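Local coordinates for flagellar biosynthesis protein FlhF (Bacillus subtilis, PDB 2PX0), which binds GTP as an SRP-family GTPase, is necessary for flagellar biosynthesis and may be involved in translocation of the flagellum, at residues A127-T141 / L153-C167. Sequence-based numbering, arbitrary orientation.
Sequences AISMLEKHKKIAFIT and LKTYAELLQAPLEVC
With CG anti to its carbonyl carbon (chi1 -81°), Phe-139 swings its ring from the strand onto helix 153-157 and the turn after it, while Met-130, extended until a bend at chi3, lays its thioether alongside Leu-160. Leu-153 CD1 and Ala-157 CB both approach the phenyl ring obliquely, the latter 3.7 Å from Phe-139 CD2, and Leu-160 CD2 comes in at the edge, 4.1 Å from Phe-139 CE2. Phe-139 CZ in turn meets the edge of the Tyr-156 ring. Leu-122 and Ala-126 of helix 118-132 also touch the phenyl group, placing it between two helices. Replacing Phe-139 with an alanine would remove the ring, and the space among Leu-153, Ala-157 and Leu-160 is likely to be left as a gap. The Met-130 and Leu-160 side chains run antiparallel alongside each other, Met-130 SD 3.6 Å from Leu-160 CG. The 173° angle between strand 137-141 and helix 153-157 fits the strand-to-helix packing of the P-loop GTPase fold, whose parallel sheet has 137-141 as one of its two outermost strands within this chain. The bond from Ala-162 N to Ala-157 O and the positive phi of Gln-161 are consistent with a Schellman motif ending the helix, and the chain then runs along that strand in the same direction. Phe-139 N donates to Pro-163 O at 2.7 Å, and Thr-141 N to Glu-165 O at 3.2 Å. On its other side the strand pairs with 185-189 through Phe-187 and Asp-189. Thr-141 OG1 and Leu-153 CD2 meet end to end, and Leu-153 also lies close to Asp-189 and Thr-119, probable GTP-site residues.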
loop_
_atom_site.group_PDB
_atom_site.type_symbol
_atom_site.label_atom_id
_atom_site.label_comp_id
_atom_site.label_asym_id
_atom_site.label_seq_id
_atom_site.Cartn_x
_atom_site.Cartn_y
_atom_site.Cartn_z
ATOM N N ALA A 127 -1.114 19.497 -13.425
ATOM C CA ALA A 127 -0.629 19.702 -14.785
ATOM C C ALA A 127 -1.817 19.691 -15.746
ATOM O O ALA A 127 -1.923 20.550 -16.624
ATOM C CB ALA A 127 0.356 18.609 -15.165
ATOM N N ILE A 128 -2.717 18.728 -15.560
ATOM C CA ILE A 128 -3.895 18.607 -16.415
ATOM C C ILE A 128 -4.751 19.878 -16.398
ATOM O O ILE A 128 -5.156 20.372 -17.450
ATOM C CB ILE A 128 -4.802 17.428 -15.985
ATOM C CG1 ILE A 128 -3.983 16.151 -15.800
ATOM C CG2 ILE A 128 -5.865 17.199 -17.037
ATOM C CD1 ILE A 128 -3.365 15.615 -17.068
ATOM N N SER A 129 -5.040 20.401 -15.211
ATOM C CA SER A 129 -5.847 21.609 -15.122
ATOM C C SER A 129 -5.147 22.750 -15.841
ATOM O O SER A 129 -5.776 23.502 -16.593
ATOM C CB SER A 129 -6.099 21.990 -13.661
ATOM O OG SER A 129 -7.150 21.208 -13.108
ATOM N N MET A 130 -3.842 22.873 -15.617
ATOM C CA MET A 130 -3.072 23.928 -16.255
ATOM C C MET A 130 -2.861 23.659 -17.740
ATOM O O MET A 130 -3.602 24.158 -18.586
ATOM C CB MET A 130 -1.709 24.078 -15.586
ATOM C CG MET A 130 -0.805 25.084 -16.290
ATOM S SD MET A 130 0.819 25.209 -15.552
ATOM C CE MET A 130 0.489 26.436 -14.287
ATOM N N LEU A 131 -1.845 22.859 -18.045
ATOM C CA LEU A 131 -1.489 22.534 -19.421
ATOM C C LEU A 131 -2.637 22.240 -20.380
ATOM O O LEU A 131 -2.689 22.790 -21.477
ATOM C CB LEU A 131 -0.520 21.355 -19.436
ATOM C CG LEU A 131 0.818 21.593 -18.731
ATOM C CD1 LEU A 131 1.665 20.332 -18.800
ATOM C CD2 LEU A 131 1.544 22.754 -19.383
ATOM N N GLU A 132 -3.560 21.379 -19.971
ATOM C CA GLU A 132 -4.668 21.000 -20.835
ATOM C C GLU A 132 -5.943 21.836 -20.747
ATOM O O GLU A 132 -6.577 22.090 -21.771
ATOM C CB GLU A 132 -5.001 19.521 -20.616
ATOM C CG GLU A 132 -3.958 18.572 -21.194
ATOM C CD GLU A 132 -4.128 17.132 -20.718
ATOM O OE1 GLU A 132 -5.250 16.580 -20.848
ATOM O OE2 GLU A 132 -3.126 16.554 -20.223
ATOM N N LYS A 133 -6.328 22.268 -19.551
ATOM C CA LYS A 133 -7.545 23.057 -19.429
ATOM C C LYS A 133 -7.303 24.560 -19.368
ATOM O O LYS A 133 -8.238 25.339 -19.175
ATOM C CB LYS A 133 -8.343 22.602 -18.209
ATOM C CG LYS A 133 -8.916 21.208 -18.360
ATOM C CD LYS A 133 -9.725 20.814 -17.129
ATOM C CE LYS A 133 -10.346 19.431 -17.300
ATOM N NZ LYS A 133 -9.308 18.391 -17.553
ATOM N N HIS A 134 -6.047 24.961 -19.537
ATOM C CA HIS A 134 -5.668 26.373 -19.519
ATOM C C HIS A 134 -6.176 27.095 -18.277
ATOM O O HIS A 134 -7.069 27.935 -18.377
ATOM C CB HIS A 134 -6.227 27.085 -20.754
ATOM C CG HIS A 134 -6.017 26.339 -22.035
ATOM N ND1 HIS A 134 -4.766 26.071 -22.546
ATOM C CD2 HIS A 134 -6.904 25.805 -22.909
ATOM C CE1 HIS A 134 -4.890 25.404 -23.680
ATOM N NE2 HIS A 134 -6.177 25.229 -23.924
ATOM N N LYS A 135 -5.612 26.789 -17.112
ATOM C CA LYS A 135 -6.056 27.442 -15.884
ATOM C C LYS A 135 -4.938 27.962 -14.996
ATOM O O LYS A 135 -3.803 27.507 -15.076
ATOM C CB LYS A 135 -6.943 26.494 -15.072
ATOM C CG LYS A 135 -8.291 26.218 -15.709
ATOM C CD LYS A 135 -9.151 25.347 -14.819
ATOM C CE LYS A 135 -10.502 25.082 -15.468
ATOM N NZ LYS A 135 -11.254 26.347 -15.702
ATOM N N LYS A 136 -5.276 28.938 -14.161
ATOM C CA LYS A 136 -4.326 29.515 -13.226
ATOM C C LYS A 136 -4.263 28.578 -12.043
ATOM O O LYS A 136 -5.177 28.547 -11.216
ATOM C CB LYS A 136 -4.780 30.896 -12.738
ATOM C CG LYS A 136 -4.398 32.057 -13.642
ATOM C CD LYS A 136 -4.758 33.387 -12.995
ATOM C CE LYS A 136 -6.278 33.529 -12.797
ATOM N NZ LYS A 136 -6.651 34.830 -12.160
ATOM N N ILE A 137 -3.172 27.828 -11.965
ATOM C CA ILE A 137 -2.963 26.868 -10.900
ATOM C C ILE A 137 -2.174 27.462 -9.742
ATOM O O ILE A 137 -1.370 28.371 -9.913
ATOM C CB ILE A 137 -2.203 25.650 -11.446
ATOM C CG1 ILE A 137 -2.928 25.109 -12.673
ATOM C CG2 ILE A 137 -2.109 24.574 -10.404
ATOM C CD1 ILE A 137 -4.408 24.853 -12.443
ATOM N N ALA A 138 -2.422 26.934 -8.555
ATOM C CA ALA A 138 -1.722 27.367 -7.354
ATOM C C ALA A 138 -1.536 26.122 -6.488
ATOM O O ALA A 138 -2.259 25.139 -6.648
ATOM C CB ALA A 138 -2.541 28.402 -6.613
ATOM N N PHE A 139 -0.565 26.160 -5.583
ATOM C CA PHE A 139 -0.309 25.030 -4.702
ATOM C C PHE A 139 -0.302 25.458 -3.253
ATOM O O PHE A 139 -0.219 26.640 -2.951
ATOM C CB PHE A 139 1.028 24.393 -5.037
ATOM C CG PHE A 139 0.975 23.470 -6.204
ATOM C CD1 PHE A 139 0.360 22.223 -6.093
ATOM C CD2 PHE A 139 1.563 23.821 -7.410
ATOM C CE1 PHE A 139 0.332 21.331 -7.174
ATOM C CE2 PHE A 139 1.543 22.942 -8.497
ATOM C CZ PHE A 139 0.927 21.694 -8.378
ATOM N N ILE A 140 -0.402 24.481 -2.365
ATOM C CA ILE A 140 -0.389 24.707 -0.923
ATOM C C ILE A 140 -0.058 23.380 -0.284
ATOM O O ILE A 140 -0.592 22.350 -0.683
ATOM C CB ILE A 140 -1.771 25.117 -0.375
ATOM C CG1 ILE A 140 -2.156 26.514 -0.858
ATOM C CG2 ILE A 140 -1.761 25.048 1.147
ATOM C CD1 ILE A 140 -3.478 26.991 -0.300
ATOM N N THR A 141 0.818 23.388 0.706
ATOM C CA THR A 141 1.146 22.140 1.374
ATOM C C THR A 141 0.810 22.220 2.853
ATOM O O THR A 141 0.735 23.302 3.442
ATOM C CB THR A 141 2.619 21.792 1.264
ATOM O OG1 THR A 141 3.046 21.933 -0.094
ATOM C CG2 THR A 141 2.834 20.360 1.718
ATOM N N LEU A 153 7.949 19.140 -3.736
ATOM C CA LEU A 153 6.741 19.735 -4.318
ATOM C C LEU A 153 7.052 21.156 -4.768
ATOM O O LEU A 153 6.419 21.679 -5.679
ATOM C CB LEU A 153 5.597 19.759 -3.303
ATOM C CG LEU A 153 4.279 20.408 -3.748
ATOM C CD1 LEU A 153 3.752 19.756 -5.024
ATOM C CD2 LEU A 153 3.259 20.269 -2.640
ATOM N N LYS A 154 8.032 21.777 -4.123
ATOM C CA LYS A 154 8.424 23.127 -4.495
ATOM C C LYS A 154 9.189 23.060 -5.809
ATOM O O LYS A 154 8.795 23.678 -6.801
ATOM C CB LYS A 154 9.312 23.764 -3.419
ATOM C CG LYS A 154 9.780 25.177 -3.777
ATOM C CD LYS A 154 8.585 26.085 -4.110
ATOM C CE LYS A 154 9.012 27.504 -4.505
ATOM N NZ LYS A 154 7.845 28.394 -4.802
ATOM N N THR A 155 10.277 22.297 -5.814
ATOM C CA THR A 155 11.084 22.166 -7.016
ATOM C C THR A 155 10.295 21.508 -8.142
ATOM O O THR A 155 10.841 21.230 -9.211
ATOM C CB THR A 155 12.369 21.362 -6.753
ATOM O OG1 THR A 155 12.037 20.029 -6.362
ATOM C CG2 THR A 155 13.188 22.037 -5.650
ATOM N N TYR A 156 9.016 21.244 -7.891
ATOM C CA TYR A 156 8.151 20.667 -8.911
ATOM C C TYR A 156 7.208 21.758 -9.373
ATOM O O TYR A 156 6.990 21.939 -10.572
ATOM C CB TYR A 156 7.309 19.533 -8.366
ATOM C CG TYR A 156 6.228 19.123 -9.342
ATOM C CD1 TYR A 156 6.552 18.482 -10.537
ATOM C CD2 TYR A 156 4.893 19.444 -9.110
ATOM C CE1 TYR A 156 5.580 18.177 -11.481
ATOM C CE2 TYR A 156 3.907 19.144 -10.047
ATOM C CZ TYR A 156 4.256 18.513 -11.235
ATOM O OH TYR A 156 3.294 18.243 -12.194
ATOM N N ALA A 157 6.638 22.471 -8.400
ATOM C CA ALA A 157 5.724 23.567 -8.688
ATOM C C ALA A 157 6.496 24.587 -9.503
ATOM O O ALA A 157 5.919 25.304 -10.316
ATOM C CB ALA A 157 5.217 24.193 -7.404
ATOM N N GLU A 158 7.809 24.644 -9.289
ATOM C CA GLU A 158 8.648 25.575 -10.036
ATOM C C GLU A 158 8.589 25.179 -11.508
ATOM O O GLU A 158 8.487 26.041 -12.383
ATOM C CB GLU A 158 10.102 25.534 -9.549
ATOM C CG GLU A 158 10.305 25.960 -8.093
ATOM C CD GLU A 158 11.764 25.857 -7.641
ATOM O OE1 GLU A 158 12.522 25.043 -8.225
ATOM O OE2 GLU A 158 12.149 26.574 -6.687
ATOM N N LEU A 159 8.653 23.874 -11.778
ATOM C CA LEU A 159 8.595 23.375 -13.152
ATOM C C LEU A 159 7.292 23.816 -13.802
ATOM O O LEU A 159 7.289 24.444 -14.853
ATOM C CB LEU A 159 8.670 21.842 -13.190
ATOM C CG LEU A 159 10.013 21.111 -13.109
ATOM C CD1 LEU A 159 9.785 19.616 -13.260
ATOM C CD2 LEU A 159 10.933 21.591 -14.208
ATOM N N LEU A 160 6.183 23.475 -13.161
ATOM C CA LEU A 160 4.872 23.830 -13.672
ATOM C C LEU A 160 4.769 25.345 -13.617
ATOM O O LEU A 160 3.796 25.936 -14.082
ATOM C CB LEU A 160 3.795 23.185 -12.799
ATOM C CG LEU A 160 2.478 22.806 -13.468
ATOM C CD1 LEU A 160 2.765 21.907 -14.653
ATOM C CD2 LEU A 160 1.575 22.100 -12.460
ATOM N N GLN A 161 5.799 25.965 -13.051
ATOM C CA GLN A 161 5.860 27.415 -12.910
ATOM C C GLN A 161 4.575 27.904 -12.256
ATOM O O GLN A 161 3.736 28.541 -12.894
ATOM C CB GLN A 161 6.049 28.075 -14.280
ATOM C CG GLN A 161 7.088 29.192 -14.283
ATOM C CD GLN A 161 7.309 29.797 -15.663
ATOM O OE1 GLN A 161 7.802 29.127 -16.581
ATOM N NE2 GLN A 161 6.946 31.070 -15.816
ATOM N N ALA A 162 4.430 27.581 -10.973
ATOM C CA ALA A 162 3.254 27.954 -10.195
ATOM C C ALA A 162 3.650 28.265 -8.752
ATOM O O ALA A 162 4.716 27.860 -8.286
ATOM C CB ALA A 162 2.225 26.818 -10.229
ATOM N N PRO A 163 2.794 28.997 -8.027
ATOM C CA PRO A 163 3.044 29.372 -6.632
ATOM C C PRO A 163 2.720 28.281 -5.613
ATOM O O PRO A 163 1.814 27.477 -5.810
ATOM C CB PRO A 163 2.165 30.603 -6.453
ATOM C CG PRO A 163 0.988 30.288 -7.314
ATOM C CD PRO A 163 1.627 29.720 -8.565
ATOM N N LEU A 164 3.468 28.269 -4.517
ATOM C CA LEU A 164 3.265 27.296 -3.452
ATOM C C LEU A 164 3.484 27.965 -2.096
ATOM O O LEU A 164 4.384 28.797 -1.944
ATOM C CB LEU A 164 4.237 26.129 -3.623
ATOM C CG LEU A 164 4.164 24.978 -2.615
ATOM C CD1 LEU A 164 4.973 23.820 -3.152
ATOM C CD2 LEU A 164 4.695 25.405 -1.257
ATOM N N GLU A 165 2.660 27.597 -1.119
ATOM C CA GLU A 165 2.757 28.152 0.223
ATOM C C GLU A 165 2.681 27.058 1.278
ATOM O O GLU A 165 1.682 26.353 1.363
ATOM C CB GLU A 165 1.618 29.140 0.472
ATOM C CG GLU A 165 1.611 30.367 -0.426
ATOM C CD GLU A 165 2.790 31.302 -0.173
ATOM O OE1 GLU A 165 3.175 31.454 1.017
ATOM O OE2 GLU A 165 3.315 31.887 -1.157
ATOM N N VAL A 166 3.730 26.914 2.080
ATOM C CA VAL A 166 3.732 25.914 3.143
ATOM C C VAL A 166 2.894 26.447 4.308
ATOM O O VAL A 166 2.797 27.660 4.503
ATOM C CB VAL A 166 5.163 25.636 3.646
ATOM C CG1 VAL A 166 5.125 24.777 4.895
ATOM C CG2 VAL A 166 5.960 24.938 2.561
ATOM N N CYS A 167 2.292 25.546 5.081
ATOM C CA CYS A 167 1.479 25.965 6.213
ATOM C C CYS A 167 1.639 25.043 7.417
ATOM O O CYS A 167 1.502 23.822 7.295
ATOM C CB CYS A 167 0.015 26.021 5.793
ATOM S SG CYS A 167 -0.260 27.012 4.314
#